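Serine-pyruvate aminotransferase (AgxT) (PDB 3ZRP) probably catalyses pyridoxal 5'-phosphate-dependent transfer of amino groups between amino acids and 2-oxo acids, with serine and pyruvate as its namesake pair. Local coordinates at residues L6-K14 / R337-T345; H135-R143 / V290-V301. All coordinates share one frame; numbering follows the deposited sequence.

Interaction 1 (L6-K14 / R337-T345)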
loop_
_atom_site.group_PDB
_atom_site.type_symbol
_atom_site.label_atom_id
_atom_site.label_comp_id
_atom_site.label_asym_id
_atom_site.label_seq_id
_atom_site.Cartn_x
_atom_site.Cartn_y
_atom_site.Cartn_z
ATOM N N LEU A 6 24.526 1.755 0.317
ATOM C CA LEU A 6 24.079 1.196 -0.988
ATOM C C LEU A 6 23.394 -0.172 -0.829
ATOM O O LEU A 6 24.032 -1.234 -0.920
ATOM C CB LEU A 6 25.259 1.160 -1.966
ATOM C CG LEU A 6 25.845 2.520 -2.387
ATOM C CD1 LEU A 6 27.175 2.332 -3.114
ATOM C CD2 LEU A 6 24.856 3.362 -3.243
ATOM N N HIS A 7 22.079 -0.113 -0.605
ATOM C CA HIS A 7 21.236 -1.269 -0.251
ATOM C C HIS A 7 20.212 -1.610 -1.353
ATOM O O HIS A 7 19.909 -0.770 -2.209
ATOM C CB HIS A 7 20.486 -0.959 1.060
ATOM C CG HIS A 7 19.944 -2.168 1.764
ATOM N ND1 HIS A 7 18.735 -2.748 1.433
ATOM C CD2 HIS A 7 20.436 -2.892 2.794
ATOM C CE1 HIS A 7 18.517 -3.788 2.218
ATOM N NE2 HIS A 7 19.533 -3.896 3.055
ATOM N N VAL A 8 19.683 -2.838 -1.323
ATOM C CA VAL A 8 18.507 -3.203 -2.133
ATOM C C VAL A 8 17.270 -2.492 -1.577
ATOM O O VAL A 8 16.796 -2.781 -0.474
ATOM C CB VAL A 8 18.283 -4.737 -2.271
ATOM C CG1 VAL A 8 19.470 -5.378 -2.979
ATOM C CG2 VAL A 8 18.011 -5.397 -0.922
ATOM N N GLY A 9 16.762 -1.554 -2.365
ATOM C CA GLY A 9 15.835 -0.550 -1.870
ATOM C C GLY A 9 16.666 0.595 -1.323
ATOM O O GLY A 9 16.753 0.760 -0.100
ATOM N N PRO A 10 17.306 1.384 -2.222
ATOM C CA PRO A 10 18.122 2.498 -1.773
ATOM C C PRO A 10 17.456 3.142 -0.575
ATOM O O PRO A 10 16.260 3.445 -0.623
ATOM C CB PRO A 10 18.114 3.462 -2.973
ATOM C CG PRO A 10 17.438 2.735 -4.107
ATOM C CD PRO A 10 17.275 1.311 -3.693
ATOM N N THR A 11 18.218 3.302 0.503
ATOM C CA THR A 11 17.716 3.949 1.710
ATOM C C THR A 11 17.795 5.485 1.601
ATOM O O THR A 11 17.066 6.191 2.300
ATOM C CB THR A 11 18.423 3.436 2.994
ATOM O OG1 THR A 11 19.809 3.795 2.965
ATOM C CG2 THR A 11 18.282 1.913 3.125
ATOM N N THR A 12 18.655 5.987 0.710
ATOM C CA THR A 12 18.768 7.430 0.448
ATOM C C THR A 12 17.908 7.870 -0.737
ATOM O O THR A 12 18.084 7.406 -1.869
ATOM C CB THR A 12 20.238 7.890 0.267
ATOM O OG1 THR A 12 20.952 7.670 1.489
ATOM C CG2 THR A 12 20.313 9.380 -0.094
ATOM N N ILE A 13 16.969 8.765 -0.439
ATOM C CA ILE A 13 16.037 9.317 -1.413
ATOM C C ILE A 13 16.393 10.796 -1.584
ATOM O O ILE A 13 16.622 11.491 -0.598
ATOM C CB ILE A 13 14.557 9.159 -0.923
ATOM C CG1 ILE A 13 14.210 7.671 -0.730
ATOM C CG2 ILE A 13 13.575 9.855 -1.872
ATOM C CD1 ILE A 13 12.823 7.405 -0.143
ATOM N N LYS A 14 16.452 11.268 -2.828
ATOM C CA LYS A 14 16.650 12.689 -3.090
ATOM C C LYS A 14 15.718 13.553 -2.235
ATOM O O LYS A 14 14.537 13.220 -2.054
ATOM C CB LYS A 14 16.460 12.996 -4.566
ATOM C CG LYS A 14 17.772 13.189 -5.293
ATOM C CD LYS A 14 17.538 13.701 -6.696
ATOM C CE LYS A 14 18.734 14.492 -7.195
ATOM N NZ LYS A 14 20.013 13.831 -6.815
ATOM N N ARG A 337 25.612 -8.097 -1.168
ATOM C CA ARG A 337 25.220 -7.422 -2.390
ATOM C C ARG A 337 25.436 -5.927 -2.327
ATOM O O ARG A 337 25.213 -5.290 -1.293
ATOM C CB ARG A 337 23.751 -7.689 -2.691
ATOM C CG ARG A 337 23.471 -9.122 -3.125
ATOM C CD ARG A 337 21.961 -9.314 -3.302
ATOM N NE ARG A 337 21.280 -9.318 -2.008
ATOM C CZ ARG A 337 19.965 -9.192 -1.835
ATOM N NH1 ARG A 337 19.156 -9.035 -2.876
ATOM N NH2 ARG A 337 19.435 -9.249 -0.612
ATOM N N ILE A 338 25.834 -5.369 -3.466
ATOM C CA ILE A 338 25.908 -3.937 -3.639
ATOM C C ILE A 338 24.732 -3.498 -4.491
ATOM O O ILE A 338 24.571 -3.954 -5.612
ATOM C CB ILE A 338 27.238 -3.495 -4.332
ATOM C CG1 ILE A 338 28.464 -4.090 -3.630
ATOM C CG2 ILE A 338 27.341 -1.964 -4.370
ATOM C CD1 ILE A 338 29.768 -3.901 -4.442
ATOM N N GLY A 339 23.911 -2.602 -3.957
ATOM C CA GLY A 339 22.864 -1.980 -4.725
ATOM C C GLY A 339 23.376 -0.678 -5.267
ATOM O O GLY A 339 23.839 0.163 -4.490
ATOM N N HIS A 340 23.324 -0.509 -6.589
ATOM C CA HIS A 340 23.813 0.693 -7.245
ATOM C C HIS A 340 22.764 1.118 -8.241
ATOM O O HIS A 340 22.833 0.803 -9.410
ATOM C CB HIS A 340 25.209 0.496 -7.902
ATOM C CG HIS A 340 25.400 -0.846 -8.570
ATOM N ND1 HIS A 340 24.892 -1.138 -9.822
ATOM C CD2 HIS A 340 26.055 -1.957 -8.166
ATOM C CE1 HIS A 340 25.222 -2.379 -10.147
ATOM N NE2 HIS A 340 25.922 -2.901 -9.160
ATOM N N MET A 341 21.766 1.856 -7.752
ATOM C CA MET A 341 20.593 2.169 -8.540
ATOM C C MET A 341 19.882 3.426 -8.046
ATOM O O MET A 341 19.985 3.799 -6.882
ATOM C CB MET A 341 19.608 0.987 -8.563
ATOM C CG MET A 341 18.910 0.761 -7.196
ATOM S SD MET A 341 17.762 -0.637 -7.198
ATOM C CE MET A 341 18.827 -1.937 -6.556
ATOM N N GLY A 342 19.163 4.077 -8.945
ATOM C CA GLY A 342 18.424 5.299 -8.600
ATOM C C GLY A 342 19.291 6.505 -8.906
ATOM O O GLY A 342 19.541 6.819 -10.082
ATOM N N TRP A 343 19.782 7.138 -7.840
ATOM C CA TRP A 343 20.563 8.373 -7.984
ATOM C C TRP A 343 22.051 8.190 -7.766
ATOM O O TRP A 343 22.787 9.149 -7.546
ATOM C CB TRP A 343 19.957 9.526 -7.159
ATOM C CG TRP A 343 18.682 10.022 -7.834
ATOM C CD1 TRP A 343 17.393 9.714 -7.491
ATOM C CD2 TRP A 343 18.599 10.822 -9.023
ATOM N NE1 TRP A 343 16.513 10.325 -8.355
ATOM C CE2 TRP A 343 17.227 11.003 -9.310
ATOM C CE3 TRP A 343 19.554 11.429 -9.859
ATOM C CZ2 TRP A 343 16.784 11.760 -10.401
ATOM C CZ3 TRP A 343 19.115 12.187 -10.939
ATOM C CH2 TRP A 343 17.744 12.340 -11.203
ATOM N N VAL A 344 22.499 6.943 -7.878
ATOM C CA VAL A 344 23.901 6.578 -7.654
ATOM C C VAL A 344 24.867 7.333 -8.597
ATOM O O VAL A 344 24.569 7.524 -9.786
ATOM C CB VAL A 344 24.079 5.033 -7.705
ATOM C CG1 VAL A 344 23.854 4.489 -9.130
ATOM C CG2 VAL A 344 25.436 4.589 -7.124
ATOM N N THR A 345 26.000 7.783 -8.050
ATOM C CA THR A 345 26.943 8.635 -8.796
ATOM C C THR A 345 28.313 7.970 -8.926
ATOM O O THR A 345 28.631 7.043 -8.184
ATOM C CB THR A 345 27.170 10.026 -8.100
ATOM O OG1 THR A 345 27.796 9.822 -6.822
ATOM C CG2 THR A 345 25.874 10.777 -7.901
#

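Interaction 2 (H135-R143 / V290-V301). With PLP (pyridoxal-5'-phosphate), chain C.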
loop_
_atom_site.group_PDB
_atom_site.type_symbol
_atom_site.label_atom_id
_atom_site.label_comp_id
_atom_site.label_asym_id
_atom_site.label_seq_id
_atom_site.Cartn_x
_atom_site.Cartn_y
_atom_site.Cartn_z
ATOM N N HIS A 135 13.378 -9.254 -15.152
ATOM C CA HIS A 135 14.417 -8.494 -15.879
ATOM C C HIS A 135 15.763 -8.528 -15.134
ATOM O O HIS A 135 16.794 -8.937 -15.689
ATOM C CB HIS A 135 13.966 -7.082 -16.197
ATOM C CG HIS A 135 14.773 -6.419 -17.268
ATOM N ND1 HIS A 135 14.430 -5.195 -17.801
ATOM C CD2 HIS A 135 15.867 -6.843 -17.958
ATOM C CE1 HIS A 135 15.294 -4.879 -18.754
ATOM N NE2 HIS A 135 16.178 -5.861 -18.864
ATOM N N VAL A 136 15.753 -8.134 -13.858
ATOM C CA VAL A 136 16.941 -8.287 -13.022
ATOM C C VAL A 136 16.539 -9.056 -11.776
ATOM O O VAL A 136 15.651 -8.620 -11.064
ATOM C CB VAL A 136 17.523 -6.907 -12.637
ATOM C CG1 VAL A 136 18.591 -7.047 -11.533
ATOM C CG2 VAL A 136 18.081 -6.182 -13.874
ATOM N N GLU A 137 17.167 -10.213 -11.567
ATOM C CA GLU A 137 17.009 -11.014 -10.368
ATOM C C GLU A 137 17.880 -10.462 -9.241
ATOM O O GLU A 137 19.097 -10.674 -9.187
ATOM C CB GLU A 137 17.343 -12.489 -10.659
ATOM C CG GLU A 137 17.321 -13.410 -9.458
ATOM C CD GLU A 137 16.019 -13.332 -8.678
ATOM O OE1 GLU A 137 14.940 -13.613 -9.263
ATOM O OE2 GLU A 137 16.085 -13.010 -7.468
ATOM N N THR A 138 17.227 -9.764 -8.320
ATOM C CA THR A 138 17.871 -9.018 -7.249
ATOM C C THR A 138 18.699 -9.906 -6.334
ATOM O O THR A 138 19.696 -9.450 -5.794
ATOM C CB THR A 138 16.783 -8.286 -6.420
ATOM O OG1 THR A 138 15.941 -7.579 -7.321
ATOM C CG2 THR A 138 17.406 -7.284 -5.395
ATOM N N SER A 139 18.319 -11.176 -6.192
ATOM C CA SER A 139 19.086 -12.061 -5.299
ATOM C C SER A 139 20.517 -12.349 -5.809
ATOM O O SER A 139 21.418 -12.578 -5.009
ATOM C CB SER A 139 18.363 -13.372 -5.033
ATOM O OG SER A 139 18.190 -14.069 -6.245
ATOM N N THR A 140 20.717 -12.308 -7.120
ATOM C CA THR A 140 22.005 -12.728 -7.703
ATOM C C THR A 140 22.653 -11.638 -8.557
ATOM O O THR A 140 23.791 -11.786 -8.996
ATOM C CB THR A 140 21.844 -13.979 -8.600
ATOM O OG1 THR A 140 20.952 -13.683 -9.681
ATOM C CG2 THR A 140 21.335 -15.201 -7.822
ATOM N N GLY A 141 21.917 -10.556 -8.808
ATOM C CA GLY A 141 22.368 -9.478 -9.693
ATOM C C GLY A 141 22.467 -9.902 -11.148
ATOM O O GLY A 141 23.257 -9.362 -11.904
ATOM N N VAL A 142 21.620 -10.850 -11.548
ATOM C CA VAL A 142 21.635 -11.417 -12.894
ATOM C C VAL A 142 20.510 -10.833 -13.747
ATOM O O VAL A 142 19.336 -10.878 -13.358
ATOM C CB VAL A 142 21.522 -12.959 -12.813
ATOM C CG1 VAL A 142 21.208 -13.568 -14.159
ATOM C CG2 VAL A 142 22.813 -13.557 -12.252
ATOM N N ARG A 143 20.867 -10.261 -14.896
ATOM C CA ARG A 143 19.904 -9.660 -15.818
ATOM C C ARG A 143 19.587 -10.666 -16.934
ATOM O O ARG A 143 20.493 -11.174 -17.608
ATOM C CB ARG A 143 20.459 -8.392 -16.450
ATOM C CG ARG A 143 19.520 -7.666 -17.441
ATOM C CD ARG A 143 20.186 -6.446 -18.115
ATOM N NE ARG A 143 21.467 -6.861 -18.666
ATOM C CZ ARG A 143 22.660 -6.385 -18.327
ATOM N NH1 ARG A 143 22.789 -5.379 -17.463
ATOM N NH2 ARG A 143 23.741 -6.932 -18.877
ATOM N N VAL A 290 28.929 -12.892 -8.100
ATOM C CA VAL A 290 27.967 -14.009 -8.023
ATOM C C VAL A 290 27.437 -14.404 -9.415
ATOM O O VAL A 290 27.447 -15.592 -9.768
ATOM C CB VAL A 290 26.794 -13.695 -7.066
ATOM C CG1 VAL A 290 25.647 -14.700 -7.246
ATOM C CG2 VAL A 290 27.280 -13.732 -5.640
ATOM N N ALA A 291 26.983 -13.423 -10.195
ATOM C CA ALA A 291 26.512 -13.673 -11.547
ATOM C C ALA A 291 27.545 -14.483 -12.327
ATOM O O ALA A 291 28.697 -14.058 -12.457
ATOM C CB ALA A 291 26.212 -12.373 -12.275
ATOM N N ARG A 292 27.121 -15.632 -12.853
ATOM C CA ARG A 292 28.027 -16.558 -13.539
ATOM C C ARG A 292 28.470 -16.082 -14.904
ATOM O O ARG A 292 29.596 -16.336 -15.323
ATOM C CB ARG A 292 27.403 -17.956 -13.654
ATOM C CG ARG A 292 26.932 -18.569 -12.346
ATOM C CD ARG A 292 28.072 -19.038 -11.420
ATOM N NE ARG A 292 28.727 -17.917 -10.746
ATOM C CZ ARG A 292 29.919 -17.973 -10.155
ATOM N NH1 ARG A 292 30.620 -19.107 -10.136
ATOM N NH2 ARG A 292 30.415 -16.884 -9.577
ATOM N N ARG A 293 27.580 -15.403 -15.603
ATOM C CA ARG A 293 27.795 -15.025 -16.987
ATOM C C ARG A 293 27.868 -13.497 -17.151
ATOM O O ARG A 293 26.875 -12.792 -16.913
ATOM C CB ARG A 293 26.654 -15.592 -17.834
ATOM C CG ARG A 293 26.543 -17.096 -17.849
ATOM C CD ARG A 293 27.324 -17.683 -18.997
ATOM N NE ARG A 293 27.149 -19.129 -19.059
ATOM C CZ ARG A 293 26.835 -19.810 -20.157
ATOM N NH1 ARG A 293 26.674 -19.188 -21.319
ATOM N NH2 ARG A 293 26.693 -21.124 -20.088
ATOM N N PRO A 294 29.039 -12.976 -17.590
ATOM C CA PRO A 294 29.303 -11.528 -17.651
ATOM C C PRO A 294 28.316 -10.705 -18.465
ATOM O O PRO A 294 28.060 -9.546 -18.129
ATOM C CB PRO A 294 30.706 -11.449 -18.289
ATOM C CG PRO A 294 31.339 -12.729 -17.920
ATOM C CD PRO A 294 30.227 -13.751 -18.009
ATOM N N GLU A 295 27.770 -11.288 -19.525
ATOM C CA GLU A 295 26.759 -10.618 -20.345
ATOM C C GLU A 295 25.475 -10.321 -19.544
ATOM O O GLU A 295 24.661 -9.511 -19.951
ATOM C CB GLU A 295 26.432 -11.452 -21.594
ATOM C CG GLU A 295 25.671 -12.762 -21.337
ATOM C CD GLU A 295 26.550 -13.969 -21.098
ATOM O OE1 GLU A 295 27.766 -13.814 -20.805
ATOM O OE2 GLU A 295 26.008 -15.111 -21.182
ATOM N N SER A 296 25.314 -10.980 -18.395
ATOM C CA SER A 296 24.122 -10.780 -17.568
ATOM C C SER A 296 24.388 -9.969 -16.276
ATOM O O SER A 296 23.498 -9.883 -15.424
ATOM C CB SER A 296 23.510 -12.117 -17.179
ATOM O OG SER A 296 24.287 -12.745 -16.175
ATOM N N TYR A 297 25.593 -9.407 -16.134
ATOM C CA TYR A 297 25.915 -8.510 -15.007
ATOM C C TYR A 297 24.943 -7.323 -14.986
ATOM O O TYR A 297 24.976 -6.460 -15.876
ATOM C CB TYR A 297 27.368 -7.996 -15.114
ATOM C CG TYR A 297 28.480 -9.007 -14.849
ATOM C CD1 TYR A 297 28.250 -10.170 -14.125
ATOM C CD2 TYR A 297 29.797 -8.752 -15.285
ATOM C CE1 TYR A 297 29.287 -11.085 -13.869
ATOM C CE2 TYR A 297 30.839 -9.652 -15.038
ATOM C CZ TYR A 297 30.585 -10.808 -14.326
ATOM O OH TYR A 297 31.612 -11.697 -14.066
ATOM N N SER A 298 24.029 -7.300 -14.019
ATOM C CA SER A 298 23.050 -6.212 -13.950
ATOM C C SER A 298 23.727 -4.919 -13.555
ATOM O O SER A 298 24.738 -4.915 -12.854
ATOM C CB SER A 298 21.887 -6.493 -12.967
ATOM O OG SER A 298 22.282 -6.249 -11.614
ATOM N N ASN A 299 23.136 -3.835 -14.015
ATOM C CA ASN A 299 23.601 -2.499 -13.700
ATOM C C ASN A 299 22.947 -1.888 -12.444
ATOM O O ASN A 299 23.151 -0.698 -12.140
ATOM C CB ASN A 299 23.481 -1.624 -14.959
ATOM C CG ASN A 299 24.380 -2.140 -16.096
ATOM O OD1 ASN A 299 25.417 -2.781 -15.840
ATOM N ND2 ASN A 299 23.979 -1.890 -17.332
ATOM N N THR A 300 22.216 -2.715 -11.688
ATOM C CA THR A 300 21.584 -2.257 -10.443
ATOM C C THR A 300 22.053 -2.990 -9.216
ATOM O O THR A 300 22.024 -2.423 -8.128
ATOM C CB THR A 300 20.024 -2.335 -10.496
ATOM O OG1 THR A 300 19.624 -3.699 -10.735
ATOM C CG2 THR A 300 19.513 -1.452 -11.616
ATOM N N VAL A 301 22.456 -4.250 -9.368
ATOM C CA VAL A 301 22.850 -5.109 -8.238
ATOM C C VAL A 301 24.054 -5.983 -8.630
ATOM O O VAL A 301 24.061 -6.591 -9.703
ATOM C CB VAL A 301 21.713 -6.085 -7.814
ATOM C CG1 VAL A 301 22.168 -6.980 -6.643
ATOM C CG2 VAL A 301 20.440 -5.328 -7.432
HETATM N N1 PLP C . 10.879 -8.428 -7.754
HETATM C C2 PLP C . 12.190 -8.029 -7.620
HETATM C C2A PLP C . 13.152 -8.314 -8.744
HETATM C C3 PLP C . 12.620 -7.347 -6.460
HETATM O O3 PLP C . 13.783 -6.961 -6.374
HETATM C C4 PLP C . 11.716 -7.067 -5.430
HETATM C C4A PLP C . 12.207 -6.292 -4.201
HETATM C C5 PLP C . 10.388 -7.516 -5.594
HETATM C C6 PLP C . 9.966 -8.172 -6.768
HETATM C C5A PLP C . 9.324 -7.295 -4.559
HETATM O O4P PLP C . 8.952 -5.925 -4.391
HETATM P P PLP C . 8.246 -5.373 -3.083
HETATM O O1P PLP C . 8.087 -3.922 -3.416
HETATM O O2P PLP C . 9.257 -5.648 -2.021
HETATM O O3P PLP C . 6.993 -6.170 -2.995
HETATM O O HOH W 1 26.214 -10.570 -9.161
HETATM O O HOH W 2 26.130 -5.608 -18.042
#

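Interaction 1 (L6-K14 / R337-T345)
Leu6 begins the contact by lying against Gly339: its CB sits 3.1 Å from Gly339 O, and its backbone O takes a weak, fairly straight hydrogen bond from Gly339 N. Leu6 CD2 packs on Val344 CG2 at 4.1 Å, the two side chains crossing at about a right angle. The nearest CA pair is His7 and Gly339, 4.8 Å apart; a side chain on Gly339 would run into His7 O. The His7 side chain points away, and its ring bonds within its own segment, ND1 donating to Val8 O from above the carbonyl plane. Val8 has CG1 anti to its carbonyl carbon (chi1 -62°), which sets that methyl over one face of the Arg337 guanidinium, toward the rim, 3.7 Å from Arg337 NH1. The group beneath it is held by Pro327 O at NE and Thr138 O at NH1. Pro10 follows, its CD meeting Met341 CG at 3.9 Å. Lys14 closes the contact by crossing the Trp343 indole: CD rides over the middle of the five-membered ring, 3.7 Å from its centroid, while NZ makes an off-centre cation-pi contact with the six-membered ring. The start of the modelled chain is thus laid along the end of strand 335-339, in the small antiparallel sheet of a class-V aminotransferase, where Arg337 holds the backbone of the cofactor-binding Thr138.

Interaction 2 (H135-R143 / V290-V301)
Arg143 reaches across the loop 290-301 and grips it at two carbonyls, Ser296 O and Glu295 O. Its backbone N starts the hold, giving a straight 2.7 Å hydrogen bond to Ser296 O in the carbonyl plane. CB lies 3.5 Å from that same Ser296 O; CG stands anti to the backbone N (chi1 -180°) and the chain runs out extended, then bends at chi3 to bring the guanidinium back over the loop. There Ser296 C lies over one face, and CZ comes 3.4 Å from Tyr297 O. NH2 donates to Glu295 O at 2.9 Å, meeting it from above the carbonyl plane, and also to water 2, which lies in the guanidinium plane and donates in turn to Tyr297 O. NH1 has its charged mate in Glu171, a residue that also accepts from Asn299 N. Cut back to an alanine, this position is likely to leave Glu295 O and water 2 without their donor and Glu171 without its charged mate. Further back, Ser298 N donates to Gly141 O, and Val142 CG2 packs on Ala291 CB at 3.6 Å. Water 1 bridges Thr140 O to Ala291 N. At the other end Val136 CG1 fits against Ser298 CB, and Thr138 OG1 lies 2.4 Å from PLP O3, a hydrogen bond whose very short length is doubtful. Gly141 and Val142 both face Glu137, so the short hairpin carries a G1 beta bulge; its turn brings Thr138 to the cofactor pocket, while its returning strand is bridged to the loop leading into strand 301-305.

Overall arrangement
The centres of interactions 1 and 2 lie about 16 Å apart, and the two contacts meet directly where segment 337-345 leaves its strand. His340 makes the join: its N lies 2.8 Å from Thr300 O, a probable hydrogen bond, and its ND1 2.9 Å from Asn299 O, a weak one, while Met341 CE packs 3.6 Å from Thr300 O. The bond from Arg337 to the hairpin is a second tie between them. Along the chain, both segments of interaction 2 fall between those of interaction 1. Interaction 2 lines the PLP pocket with Val136 and Thr138; from interaction 1, the side chain of Val8 stays about 6 Å from the ligand.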